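Local atomic coordinates of extracellular solute-binding protein family 1 (Arthrobacter chlorophenolicus, PDB entry 4R2F), a protein that binds the glucose disaccharide laminaribiose and, as an extracellular solute-binding protein, probably delivers such sugars to a membrane transporter. Residues Gly100-Phe105 with Thr385-Asn390; Tyr146-Trp151 with Pro310-Met315; Gly225-Leu230 with Gly424-Leu429. All blocks are in the same frame, centred on the assembly; numbering follows the deposited sequence.

Starting from the N terminus, the chain lays down G100-F105 at the start of helix 103-109, then Y146-W151 on strand 145-161, then the loop G225-L230. P310-M315 returns beside Y146-W151 and completes contact 2, and T385-N390 comes back to G100-F105 and completes contact 1, whose loop contains the whole of contact 2. G424-L429, on the last helix, closes contact 3, which crosses both of the others. Contact 1 ties the start of helix 103-109 to the turn before helix 389-396, contact 2 pairs two strands of the sheet, and the two touch and share a glucose unit. Contact 3, about 25 Å from contact 2 between centres, ties an outlying loop to the C-terminal helix; N390 of contact 1 touches L429.

Contact 1. Residues Gly100-Phe105 with Thr385-Asn390; sequences GGFQAF and TALSAN. With BGC (beta-D-glucopyranose), chain B.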
ATOM      1  N   GLY A 100      -1.826   7.089   5.722  1.00 34.73           N
ATOM      2  CA  GLY A 100      -2.614   5.964   5.322  1.00 32.98           C
ATOM      3  C   GLY A 100      -3.441   6.264   4.090  1.00 33.40           C
ATOM      4  O   GLY A 100      -3.828   7.401   3.843  1.00 31.12           O
ATOM      5  N   GLY A 101      -3.703   5.224   3.310  1.00 30.64           N
ATOM      6  CA  GLY A 101      -4.487   5.347   2.079  1.00 25.80           C
ATOM      7  C   GLY A 101      -5.872   5.934   2.271  1.00 35.98           C
ATOM      8  O   GLY A 101      -6.370   6.594   1.374  1.00 30.16           O
ATOM      9  N   PHE A 102      -6.486   5.693   3.434  1.00 28.56           N
ATOM     10  CA  PHE A 102      -7.875   6.128   3.718  1.00 23.68           C
ATOM     11  C   PHE A 102      -8.038   7.028   4.911  1.00 32.63           C
ATOM     12  O   PHE A 102      -9.128   7.416   5.215  1.00 28.61           O
ATOM     13  CB  PHE A 102      -8.759   4.885   3.883  1.00 29.56           C
ATOM     14  CG  PHE A 102      -8.469   3.831   2.848  1.00 29.26           C
ATOM     15  CD1 PHE A 102      -8.847   4.026   1.535  1.00 32.16           C
ATOM     16  CD2 PHE A 102      -7.719   2.717   3.171  1.00 31.68           C
ATOM     17  CE1 PHE A 102      -8.548   3.094   0.572  1.00 36.32           C
ATOM     18  CE2 PHE A 102      -7.418   1.775   2.217  1.00 28.95           C
ATOM     19  CZ  PHE A 102      -7.836   1.969   0.918  1.00 27.89           C
ATOM     20  N   GLN A 103      -6.930   7.349   5.552  1.00 34.89           N
ATOM     21  CA  GLN A 103      -6.842   8.255   6.684  1.00 33.46           C
ATOM     22  C   GLN A 103      -7.613   9.596   6.504  1.00 26.18           C
ATOM     23  O   GLN A 103      -8.297  10.071   7.402  1.00 35.81           O
ATOM     24  CB  GLN A 103      -5.334   8.479   6.870  1.00 31.94           C
ATOM     25  CG  GLN A 103      -4.861   9.519   7.823  1.00 38.61           C
ATOM     26  CD  GLN A 103      -3.353   9.392   8.022  1.00 23.54           C
ATOM     27  OE1 GLN A 103      -2.840   8.292   8.219  1.00 30.66           O
ATOM     28  NE2 GLN A 103      -2.656  10.508   7.981  1.00 36.13           N
ATOM     29  N   ALA A 104      -7.511  10.190   5.327  1.00 34.79           N
ATOM     30  CA  ALA A 104      -8.206  11.435   5.049  1.00 25.49           C
ATOM     31  C   ALA A 104      -9.740  11.309   5.261  1.00 34.90           C
ATOM     32  O   ALA A 104     -10.388  12.270   5.660  1.00 31.38           O
ATOM     33  CB  ALA A 104      -7.899  11.874   3.639  1.00 30.62           C
ATOM     34  N   PHE A 105     -10.323  10.140   4.993  1.00 33.86           N
ATOM     35  CA  PHE A 105     -11.762   9.971   5.197  1.00 31.61           C
ATOM     36  C   PHE A 105     -12.152   9.952   6.695  1.00 31.82           C
ATOM     37  O   PHE A 105     -13.209  10.435   7.045  1.00 32.46           O
ATOM     38  CB  PHE A 105     -12.303   8.726   4.489  1.00 38.49           C
ATOM     39  CG  PHE A 105     -12.227   8.805   2.987  1.00 29.85           C
ATOM     40  CD1 PHE A 105     -13.238   9.406   2.265  1.00 30.45           C
ATOM     41  CD2 PHE A 105     -11.110   8.320   2.299  1.00 28.93           C
ATOM     42  CE1 PHE A 105     -13.150   9.494   0.888  1.00 31.80           C
ATOM     43  CE2 PHE A 105     -11.025   8.391   0.927  1.00 37.91           C
ATOM     44  CZ  PHE A 105     -12.044   8.981   0.220  1.00 23.78           C
ATOM     45  N   THR A 385     -16.770  -0.255  -4.287  1.00 33.96           N
ATOM     46  CA  THR A 385     -15.826   0.610  -4.987  1.00 35.95           C
ATOM     47  C   THR A 385     -15.576   1.900  -4.227  1.00 34.23           C
ATOM     48  O   THR A 385     -14.433   2.351  -4.104  1.00 31.54           O
ATOM     49  CB  THR A 385     -16.353   0.935  -6.394  1.00 38.48           C
ATOM     50  OG1 THR A 385     -16.408  -0.277  -7.153  1.00 41.96           O
ATOM     51  CG2 THR A 385     -15.447   1.945  -7.121  1.00 41.75           C
ATOM     52  N   ALA A 386     -16.650   2.517  -3.766  1.00 34.37           N
ATOM     53  CA  ALA A 386     -16.570   3.781  -3.081  1.00 33.27           C
ATOM     54  C   ALA A 386     -15.745   3.706  -1.799  1.00 39.56           C
ATOM     55  O   ALA A 386     -15.910   2.797  -1.002  1.00 32.12           O
ATOM     56  CB  ALA A 386     -17.971   4.289  -2.776  1.00 41.85           C
ATOM     57  N   LEU A 387     -14.848   4.672  -1.622  1.00 28.39           N
ATOM     58  CA  LEU A 387     -14.012   4.767  -0.417  1.00 28.61           C
ATOM     59  C   LEU A 387     -14.783   5.412   0.723  1.00 39.98           C
ATOM     60  O   LEU A 387     -15.741   6.135   0.471  1.00 31.63           O
ATOM     61  CB  LEU A 387     -12.770   5.610  -0.734  1.00 26.65           C
ATOM     62  CG  LEU A 387     -11.940   5.119  -1.917  1.00 30.01           C
ATOM     63  CD1 LEU A 387     -10.626   5.895  -2.030  1.00 35.45           C
ATOM     64  CD2 LEU A 387     -11.715   3.622  -1.835  1.00 37.09           C
ATOM     65  N   SER A 388     -14.344   5.191   1.968  1.00 29.30           N
ATOM     66  CA  SER A 388     -15.035   5.722   3.161  1.00 29.01           C
ATOM     67  C   SER A 388     -14.171   5.610   4.409  1.00 27.41           C
ATOM     68  O   SER A 388     -13.135   4.950   4.389  1.00 34.51           O
ATOM     69  CB  SER A 388     -16.353   4.980   3.409  1.00 39.77           C
ATOM     70  OG  SER A 388     -16.094   3.647   3.797  1.00 39.23           O
ATOM     71  N   ALA A 389     -14.605   6.242   5.496  1.00 28.49           N
ATOM     72  CA  ALA A 389     -13.850   6.257   6.752  1.00 38.59           C
ATOM     73  C   ALA A 389     -13.688   4.866   7.327  1.00 27.47           C
ATOM     74  O   ALA A 389     -12.689   4.576   7.975  1.00 39.72           O
ATOM     75  CB  ALA A 389     -14.518   7.161   7.769  1.00 33.23           C
ATOM     76  N   ASN A 390     -14.657   3.992   7.089  1.00 33.25           N
ATOM     77  CA  ASN A 390     -14.512   2.628   7.587  1.00 37.80           C
ATOM     78  C   ASN A 390     -13.256   1.939   7.061  1.00 50.78           C
ATOM     79  O   ASN A 390     -12.724   1.052   7.713  1.00 35.38           O
ATOM     80  CB  ASN A 390     -15.722   1.789   7.245  1.00 39.48           C
ATOM     81  CG  ASN A 390     -16.868   1.982   8.233  1.00 38.31           C
ATOM     82  OD1 ASN A 390     -16.708   2.502   9.361  1.00 40.40           O
ATOM     83  ND2 ASN A 390     -18.026   1.549   7.813  1.00 41.16           N
TER
HETATM   84  C2  BGC B   2      -0.108   1.731   1.831  1.00 26.35           C
HETATM   85  C3  BGC B   2      -1.101   2.675   2.511  1.00 29.82           C
HETATM   86  C4  BGC B   2      -1.687   2.006   3.746  1.00 26.66           C
HETATM   87  C5  BGC B   2      -0.568   1.545   4.671  1.00 26.83           C
HETATM   88  C6  BGC B   2      -1.105   0.755   5.872  1.00 27.09           C
HETATM   89  C1  BGC B   2       0.971   1.444   2.861  1.00 24.00           C
HETATM   90  O2  BGC B   2       0.448   2.325   0.663  1.00 27.54           O
HETATM   91  O3  BGC B   2      -2.146   3.034   1.608  1.00 24.55           O
HETATM   92  O4  BGC B   2      -2.474   2.942   4.471  1.00 29.45           O
HETATM   93  O5  BGC B   2       0.368   0.733   3.954  1.00 23.42           O
HETATM   94  O6  BGC B   2      -1.761  -0.470   5.474  1.00 26.87           O
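F102 and F105 press the start of helix 103-109 against L387-A389, the turn that leads into helix 389-396, and no hydrogen bond links the two. Ahead of them, G100 N donates to OE1 of Q103 at 3.0 Å, approaching that carbonyl from above its plane and tying the loop to the helix it precedes. G101 gives its N-H to the sugar, a nearly straight bond of 2.8 Å to O4 of the bound glucose. Glycine suits this place because a CB would run into the sugar's O3. F102 holds its ring beside its own backbone N (chi1 -43°), where CE1 meets CD2 of L387 at 4.0 Å with the side chains at about a right angle. P310 and F380 touch F102. A104, small enough to sit close to the sheet, packs on N312 and A148. F105 covers most: S388 N lies over the ring centre, 4.3 Å above the plane, and CZ is 3.6 Å from CB of L387. CB of F105 approaches the backbone at A389 N (3.5 Å), and A389 CB lies 3.6 Å from F105 O, where a small side chain fits. A glycine-bearing loop before a helix, offering a main-chain N-H to a sugar hydroxyl, forms part of this solute-binding protein's ligand pocket.

Contact 2. Residues Tyr146-Trp151 with Pro310-Met315; sequences YVAVPW and PNNIMM. With BGC (beta-D-glucopyranose), chain B.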
ATOM      1  N   TYR A 146     -13.483  17.699  -2.006  1.00 31.94           N
ATOM      2  CA  TYR A 146     -12.392  16.723  -2.154  1.00 30.03           C
ATOM      3  C   TYR A 146     -11.667  16.520  -0.834  1.00 25.04           C
ATOM      4  O   TYR A 146     -11.137  17.491  -0.261  1.00 31.64           O
ATOM      5  CB  TYR A 146     -11.398  17.240  -3.190  1.00 41.41           C
ATOM      6  CG  TYR A 146     -11.960  17.125  -4.570  1.00 39.72           C
ATOM      7  CD1 TYR A 146     -11.831  15.940  -5.270  1.00 40.97           C
ATOM      8  CD2 TYR A 146     -12.635  18.183  -5.169  1.00 44.13           C
ATOM      9  CE1 TYR A 146     -12.363  15.794  -6.519  1.00 42.59           C
ATOM     10  CE2 TYR A 146     -13.170  18.052  -6.441  1.00 54.45           C
ATOM     11  CZ  TYR A 146     -13.034  16.846  -7.098  1.00 60.15           C
ATOM     12  OH  TYR A 146     -13.547  16.664  -8.341  1.00 50.51           O
ATOM     13  N   VAL A 147     -11.640  15.290  -0.328  1.00 31.75           N
ATOM     14  CA  VAL A 147     -11.018  15.072   0.973  1.00 25.61           C
ATOM     15  C   VAL A 147      -9.479  15.096   0.921  1.00 31.85           C
ATOM     16  O   VAL A 147      -8.832  15.295   1.941  1.00 30.29           O
ATOM     17  CB  VAL A 147     -11.499  13.788   1.677  1.00 29.73           C
ATOM     18  CG1 VAL A 147     -13.012  13.763   1.791  1.00 31.17           C
ATOM     19  CG2 VAL A 147     -10.988  12.558   0.984  1.00 33.73           C
ATOM     20  N   ALA A 148      -8.908  14.898  -0.264  1.00 28.14           N
ATOM     21  CA  ALA A 148      -7.455  14.827  -0.453  1.00 31.86           C
ATOM     22  C   ALA A 148      -7.163  14.816  -1.941  1.00 34.07           C
ATOM     23  O   ALA A 148      -8.089  14.807  -2.755  1.00 31.22           O
ATOM     24  CB  ALA A 148      -6.891  13.554   0.190  1.00 31.75           C
ATOM     25  N   VAL A 149      -5.876  14.800  -2.290  1.00 27.25           N
ATOM     26  CA  VAL A 149      -5.437  14.759  -3.690  1.00 26.78           C
ATOM     27  C   VAL A 149      -4.516  13.553  -3.893  1.00 29.14           C
ATOM     28  O   VAL A 149      -3.557  13.365  -3.128  1.00 29.61           O
ATOM     29  CB  VAL A 149      -4.696  16.064  -4.043  1.00 35.85           C
ATOM     30  CG1 VAL A 149      -4.231  16.047  -5.480  1.00 40.60           C
ATOM     31  CG2 VAL A 149      -5.578  17.266  -3.785  1.00 41.92           C
ATOM     32  N   PRO A 150      -4.777  12.739  -4.932  1.00 27.29           N
ATOM     33  CA  PRO A 150      -3.910  11.572  -5.119  1.00 29.25           C
ATOM     34  C   PRO A 150      -2.477  11.924  -5.433  1.00 29.26           C
ATOM     35  O   PRO A 150      -2.239  12.917  -6.100  1.00 33.81           O
ATOM     36  CB  PRO A 150      -4.528  10.863  -6.334  1.00 25.85           C
ATOM     37  CG  PRO A 150      -5.214  11.963  -7.091  1.00 33.63           C
ATOM     38  CD  PRO A 150      -5.771  12.850  -6.019  1.00 29.70           C
ATOM     39  N   TRP A 151      -1.522  11.112  -4.984  1.00 27.33           N
ATOM     40  CA  TRP A 151      -0.113  11.356  -5.361  1.00 29.14           C
ATOM     41  C   TRP A 151       0.633  10.132  -5.858  1.00 32.06           C
ATOM     42  O   TRP A 151       1.633  10.251  -6.556  1.00 31.09           O
ATOM     43  CB  TRP A 151       0.660  12.092  -4.239  1.00 29.71           C
ATOM     44  CG  TRP A 151       1.158  11.264  -3.087  1.00 27.14           C
ATOM     45  CD1 TRP A 151       0.416  10.763  -2.044  1.00 26.42           C
ATOM     46  CD2 TRP A 151       2.507  10.848  -2.845  1.00 28.51           C
ATOM     47  NE1 TRP A 151       1.217  10.043  -1.194  1.00 29.75           N
ATOM     48  CE2 TRP A 151       2.507  10.096  -1.646  1.00 32.43           C
ATOM     49  CE3 TRP A 151       3.722  11.055  -3.508  1.00 32.79           C
ATOM     50  CZ2 TRP A 151       3.675   9.550  -1.106  1.00 29.03           C
ATOM     51  CZ3 TRP A 151       4.862  10.500  -2.986  1.00 37.78           C
ATOM     52  CH2 TRP A 151       4.835   9.760  -1.781  1.00 34.99           C
ATOM     53  N   PRO A 310      -4.808   3.794  -3.116  1.00 34.99           N
ATOM     54  CA  PRO A 310      -4.868   5.116  -3.707  1.00 27.69           C
ATOM     55  C   PRO A 310      -4.331   6.175  -2.766  1.00 30.93           C
ATOM     56  O   PRO A 310      -5.099   6.907  -2.138  1.00 29.08           O
ATOM     57  CB  PRO A 310      -6.367   5.310  -3.922  1.00 26.59           C
ATOM     58  CG  PRO A 310      -6.993   4.597  -2.786  1.00 32.29           C
ATOM     59  CD  PRO A 310      -6.094   3.416  -2.493  1.00 28.97           C
ATOM     60  N   ASN A 311      -3.016   6.262  -2.648  1.00 26.25           N
ATOM     61  CA  ASN A 311      -2.441   7.181  -1.679  1.00 23.50           C
ATOM     62  C   ASN A 311      -2.570   8.633  -2.071  1.00 27.61           C
ATOM     63  O   ASN A 311      -2.602   8.985  -3.257  1.00 29.16           O
ATOM     64  CB  ASN A 311      -0.986   6.825  -1.405  1.00 25.76           C
ATOM     65  CG  ASN A 311      -0.865   5.537  -0.623  1.00 31.41           C
ATOM     66  OD1 ASN A 311      -1.565   5.344   0.371  1.00 26.54           O
ATOM     67  ND2 ASN A 311      -0.000   4.640  -1.073  1.00 28.80           N
ATOM     68  N   ASN A 312      -2.623   9.474  -1.056  1.00 27.04           N
ATOM     69  CA  ASN A 312      -3.078  10.847  -1.231  1.00 29.06           C
ATOM     70  C   ASN A 312      -2.445  11.796  -0.215  1.00 26.98           C
ATOM     71  O   ASN A 312      -1.931  11.377   0.822  1.00 31.95           O
ATOM     72  CB  ASN A 312      -4.614  10.887  -1.106  1.00 23.13           C
ATOM     73  CG  ASN A 312      -5.128  10.185   0.143  1.00 25.36           C
ATOM     74  OD1 ASN A 312      -5.452   8.961   0.132  1.00 29.76           O
ATOM     75  ND2 ASN A 312      -5.182  10.917   1.232  1.00 23.48           N
ATOM     76  N   ILE A 313      -2.430  13.076  -0.585  1.00 26.09           N
ATOM     77  CA  ILE A 313      -1.941  14.136   0.253  1.00 23.45           C
ATOM     78  C   ILE A 313      -3.128  14.876   0.778  1.00 30.31           C
ATOM     79  O   ILE A 313      -4.025  15.268   0.013  1.00 29.32           O
ATOM     80  CB  ILE A 313      -1.044  15.143  -0.516  1.00 28.95           C
ATOM     81  CG1 ILE A 313       0.112  14.407  -1.183  1.00 53.80           C
ATOM     82  CG2 ILE A 313      -0.485  16.225   0.406  1.00 41.65           C
ATOM     83  CD1 ILE A 313       1.074  15.318  -1.917  1.00 72.51           C
ATOM     84  N   MET A 314      -3.078  15.137   2.079  1.00 25.75           N
ATOM     85  CA  MET A 314      -4.197  15.673   2.807  1.00 32.71           C
ATOM     86  C   MET A 314      -3.791  16.909   3.586  1.00 25.97           C
ATOM     87  O   MET A 314      -2.641  17.086   3.994  1.00 29.84           O
ATOM     88  CB  MET A 314      -4.828  14.583   3.711  1.00 29.33           C
ATOM     89  CG  MET A 314      -4.026  14.064   4.872  1.00 32.27           C
ATOM     90  SD  MET A 314      -4.561  12.430   5.407  1.00 22.37           S
ATOM     91  CE  MET A 314      -3.571  11.429   4.320  1.00 31.85           C
ATOM     92  N   MET A 315      -4.748  17.807   3.714  1.00 27.83           N
ATOM     93  CA  MET A 315      -4.561  19.054   4.444  1.00 31.76           C
ATOM     94  C   MET A 315      -5.476  19.008   5.677  1.00 30.55           C
ATOM     95  O   MET A 315      -6.512  18.346   5.646  1.00 32.27           O
ATOM     96  CB  MET A 315      -4.938  20.254   3.530  1.00 25.66           C
ATOM     97  CG  MET A 315      -3.992  20.571   2.391  1.00 28.37           C
ATOM     98  SD  MET A 315      -4.442  22.035   1.430  1.00 22.85           S
ATOM     99  CE  MET A 315      -5.970  21.461   0.766  1.00 38.16           C
TER
HETATM  100  C2  BGC B   2      -0.108   1.731   1.831  1.00 26.35           C
HETATM  101  C3  BGC B   2      -1.101   2.675   2.511  1.00 29.82           C
HETATM  102  C4  BGC B   2      -1.687   2.006   3.746  1.00 26.66           C
HETATM  103  C5  BGC B   2      -0.568   1.545   4.671  1.00 26.83           C
HETATM  104  C6  BGC B   2      -1.105   0.755   5.872  1.00 27.09           C
HETATM  105  C1  BGC B   2       0.971   1.444   2.861  1.00 24.00           C
HETATM  106  O2  BGC B   2       0.448   2.325   0.663  1.00 27.54           O
HETATM  107  O3  BGC B   2      -2.146   3.034   1.608  1.00 24.55           O
HETATM  108  O4  BGC B   2      -2.474   2.942   4.471  1.00 29.45           O
HETATM  109  O5  BGC B   2       0.368   0.733   3.954  1.00 23.42           O
HETATM  110  O6  BGC B   2      -1.761  -0.470   5.474  1.00 26.87           O
HETATM  111  O   HOH W   1      -7.126  17.564   2.107  1.00 26.28           O
HETATM  112  O   HOH W   2      -0.158   9.264   1.332  1.00 30.22           O
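N311 and W151 meet where strand 306-316 brings N311 to the sugar, W151 N donating to N311 O at 2.9 Å. From this anchored backbone the N311 carboxamide reaches one glucose unit with both its ends: OD1 accepts from the sugar's O3 at 2.7 Å, and ND2 donates to O2 at 2.9 Å in a nearly straight bond (166°). ND2 has a second acceptor in Q152 OE1, which steadies the amide's rotation. With an alanine here, O2 and O3 of the glucose would probably lose the one amide that serves both, and Q152 OE1 its donor. W151 forms the next shell. CG of W151 lies between the backbone N and the carbonyl carbon (chi1 80°), which brings the indole across the neighbouring strand, with CD1 of W151 at the ring edge 3.4 Å from N312 N. CG1 of I313 packs 3.8 Å from CD1 of W151, and W47 meets the indole edge-to-face. A water in the indole plane accepts from W151 NE1 and lies within hydrogen-bonding distance of N312 O, which it may serve in turn. Farther out, V149 and I313 form a hydrogen-bonded pair, with I313 N to V149 O at 2.8 Å and V149 N to I313 O at 3.0 Å. P150 faces N312 in a non-hydrogen-bonded pair, where a proline costs the strands no mutual bond. A second water bridges V147 O and M315 N, beyond the paired residues. Chemically, a neutral amide that both donates and accepts can match two adjacent sugar hydroxyls at once, and its backbone is held by the sheet that carries it.

Contact 3. Residues Gly225-Leu230 with Gly424-Leu429; sequences GELDVL and GLKSVL
L425, K426 and L429 receive L227 and V229, two apolar residues of a loop that runs beside the C-terminal helix. The association is wholly one of carbon against carbon, without a hydrogen bond between the segments. L425 comes first, pointing from the helix toward the loop. CD1 of L425 lies 4.1 Å from CG2 of V229, the two side chains crossing at a slant, and 4.2 Å from CD2 of L227. L425 also packs against L394 of helix 389-396, so that one branched apolar side chain serves both the loop and a neighbouring helix. K426 contributes the aliphatic part of its chain. Extended beyond CG, it slides past L227 in the opposite direction, CG and CE of K426 lying 3.8 Å and 4.1 Å from CD1 of L227. The charged NZ is occupied elsewhere, in a salt bridge with D422 one turn earlier in the same helix. A lysine suits this partly open margin because its methylenes can cover a leucine while its amine stays with a carboxylate. Farther on, L425 O accepts from both V428 N and L429 N, the latter at 2.8 Å, which keeps L429 beside L425. There CD2 of L429 meets CD2 of L227 at 3.9 Å. L429 is backed by N390 and A393 of helix 389-396. L227 thus divides its two methyls, CD1 going to K426 and CD2 to the pair of leucines, while V229 continues the seam against L418 and F421. This is loop-on-helix apolar packing, in which a leucine lodges among L425 and K426 of the last helical turn and L429 just beyond it; here it joins the loop before helix 232-246 to the C-terminal helix of the fold.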
ATOM      1  N   GLY A 225     -21.118  -2.460   0.133  1.00 37.09           N
ATOM      2  CA  GLY A 225     -20.317  -1.862   1.197  1.00 36.25           C
ATOM      3  C   GLY A 225     -20.623  -2.413   2.579  1.00 29.90           C
ATOM      4  O   GLY A 225     -20.165  -1.843   3.580  1.00 44.89           O
ATOM      5  N   GLU A 226     -21.364  -3.528   2.643  1.00 42.38           N
ATOM      6  CA  GLU A 226     -21.633  -4.193   3.922  1.00 42.39           C
ATOM      7  C   GLU A 226     -20.544  -5.214   4.204  1.00 41.42           C
ATOM      8  O   GLU A 226     -19.997  -5.810   3.263  1.00 38.78           O
ATOM      9  CB  GLU A 226     -23.012  -4.895   3.917  1.00 53.78           C
ATOM     10  CG  GLU A 226     -24.218  -3.961   3.822  1.00 63.23           C
ATOM     11  CD  GLU A 226     -24.273  -2.929   4.945  1.00 83.76           C
ATOM     12  OE1 GLU A 226     -24.106  -3.293   6.123  1.00 69.39           O
ATOM     13  OE2 GLU A 226     -24.474  -1.735   4.655  1.00 71.39           O
ATOM     14  N   LEU A 227     -20.263  -5.441   5.485  1.00 45.49           N
ATOM     15  CA  LEU A 227     -19.307  -6.471   5.892  1.00 43.08           C
ATOM     16  C   LEU A 227     -19.732  -7.844   5.438  1.00 50.64           C
ATOM     17  O   LEU A 227     -20.888  -8.224   5.567  1.00 46.00           O
ATOM     18  CB  LEU A 227     -19.104  -6.463   7.401  1.00 51.03           C
ATOM     19  CG  LEU A 227     -18.266  -5.319   7.964  1.00 46.70           C
ATOM     20  CD1 LEU A 227     -18.330  -5.294   9.482  1.00 52.36           C
ATOM     21  CD2 LEU A 227     -16.808  -5.425   7.504  1.00 49.14           C
ATOM     22  N   ASP A 228     -18.788  -8.585   4.877  1.00 35.34           N
ATOM     23  CA  ASP A 228     -19.029  -9.949   4.437  1.00 37.68           C
ATOM     24  C   ASP A 228     -17.775 -10.826   4.697  1.00 30.58           C
ATOM     25  O   ASP A 228     -17.317 -11.567   3.816  1.00 36.55           O
ATOM     26  CB  ASP A 228     -19.394  -9.950   2.952  1.00 49.98           C
ATOM     27  CG  ASP A 228     -19.907 -11.301   2.460  1.00 62.93           C
ATOM     28  OD1 ASP A 228     -20.432 -12.086   3.281  1.00 66.62           O
ATOM     29  OD2 ASP A 228     -19.766 -11.580   1.246  1.00 67.47           O
ATOM     30  N   VAL A 229     -17.258 -10.753   5.915  1.00 45.55           N
ATOM     31  CA  VAL A 229     -15.961 -11.361   6.249  1.00 39.58           C
ATOM     32  C   VAL A 229     -15.957 -12.889   6.160  1.00 49.45           C
ATOM     33  O   VAL A 229     -15.002 -13.492   5.671  1.00 41.84           O
ATOM     34  CB  VAL A 229     -15.512 -10.898   7.635  1.00 34.22           C
ATOM     35  CG1 VAL A 229     -14.201 -11.583   8.035  1.00 47.61           C
ATOM     36  CG2 VAL A 229     -15.353  -9.391   7.613  1.00 43.91           C
ATOM     37  N   LEU A 230     -17.049 -13.511   6.577  1.00 50.00           N
ATOM     38  CA  LEU A 230     -17.132 -14.965   6.599  1.00 39.69           C
ATOM     39  C   LEU A 230     -17.596 -15.571   5.282  1.00 36.06           C
ATOM     40  O   LEU A 230     -17.937 -16.743   5.220  1.00 51.99           O
ATOM     41  CB  LEU A 230     -18.030 -15.413   7.761  1.00 65.12           C
ATOM     42  CG  LEU A 230     -17.255 -15.426   9.078  1.00 50.77           C
ATOM     43  CD1 LEU A 230     -18.148 -15.122  10.278  1.00113.75           C
ATOM     44  CD2 LEU A 230     -16.580 -16.792   9.187  1.00 77.87           C
ATOM     45  N   GLY A 424     -14.002  -8.095  15.554  1.00 39.29           N
ATOM     46  CA  GLY A 424     -13.174  -6.913  15.887  1.00 31.82           C
ATOM     47  C   GLY A 424     -13.544  -5.683  15.030  1.00 30.73           C
ATOM     48  O   GLY A 424     -13.579  -4.542  15.501  1.00 41.08           O
ATOM     49  N   LEU A 425     -13.820  -5.947  13.763  1.00 39.11           N
ATOM     50  CA  LEU A 425     -14.238  -4.905  12.838  1.00 44.10           C
ATOM     51  C   LEU A 425     -15.590  -4.316  13.246  1.00 43.63           C
ATOM     52  O   LEU A 425     -15.758  -3.120  13.163  1.00 46.39           O
ATOM     53  CB  LEU A 425     -14.311  -5.454  11.411  1.00 37.00           C
ATOM     54  CG  LEU A 425     -12.962  -5.767  10.744  1.00 31.63           C
ATOM     55  CD1 LEU A 425     -13.191  -6.474   9.410  1.00 37.28           C
ATOM     56  CD2 LEU A 425     -12.135  -4.493  10.562  1.00 41.00           C
ATOM     57  N   LYS A 426     -16.531  -5.138  13.719  1.00 42.24           N
ATOM     58  CA  LYS A 426     -17.829  -4.613  14.179  1.00 36.17           C
ATOM     59  C   LYS A 426     -17.694  -3.724  15.390  1.00 39.64           C
ATOM     60  O   LYS A 426     -18.451  -2.778  15.525  1.00 49.57           O
ATOM     61  CB  LYS A 426     -18.855  -5.729  14.396  1.00 44.25           C
ATOM     62  CG  LYS A 426     -19.357  -6.242  13.062  1.00 38.41           C
ATOM     63  CD  LYS A 426     -20.122  -7.545  13.117  1.00 38.67           C
ATOM     64  CE  LYS A 426     -20.381  -8.002  11.693  1.00 55.80           C
ATOM     65  NZ  LYS A 426     -20.858  -9.402  11.622  1.00 55.08           N
ATOM     66  N   SER A 427     -16.693  -3.971  16.230  1.00 35.34           N
ATOM     67  CA  SER A 427     -16.471  -3.131  17.373  0.50 29.41           C
ATOM     68  C   SER A 427     -16.062  -1.723  16.989  1.00 38.50           C
ATOM     69  O   SER A 427     -16.256  -0.812  17.781  1.00 54.11           O
ATOM     70  CB  SER A 427     -15.405  -3.727  18.265  0.50 30.33           C
ATOM     71  OG  SER A 427     -15.703  -5.079  18.498  0.50 53.61           O
ATOM     72  N   VAL A 428     -15.467  -1.530  15.803  1.00 44.99           N
ATOM     73  CA  VAL A 428     -14.860  -0.215  15.457  1.00 43.55           C
ATOM     74  C   VAL A 428     -15.455   0.486  14.229  1.00 37.02           C
ATOM     75  O   VAL A 428     -15.558   1.704  14.185  1.00 52.47           O
ATOM     76  CB  VAL A 428     -13.310  -0.300  15.294  1.00 51.38           C
ATOM     77  CG1 VAL A 428     -12.640  -0.638  16.623  1.00 58.67           C
ATOM     78  CG2 VAL A 428     -12.923  -1.314  14.233  1.00 50.70           C
ATOM     79  N   LEU A 429     -15.856  -0.291  13.236  1.00 40.84           N
ATOM     80  CA  LEU A 429     -16.550   0.252  12.087  1.00 49.02           C
ATOM     81  C   LEU A 429     -17.926   0.766  12.508  1.00 60.63           C
ATOM     82  O   LEU A 429     -18.528   0.256  13.449  1.00 66.53           O
ATOM     83  CB  LEU A 429     -16.664  -0.800  10.966  1.00 42.05           C
ATOM     84  CG  LEU A 429     -15.446  -0.874  10.020  1.00 69.76           C
ATOM     85  CD1 LEU A 429     -14.135  -1.070  10.771  1.00 70.43           C
ATOM     86  CD2 LEU A 429     -15.620  -1.955   8.961  1.00 46.36           C
TER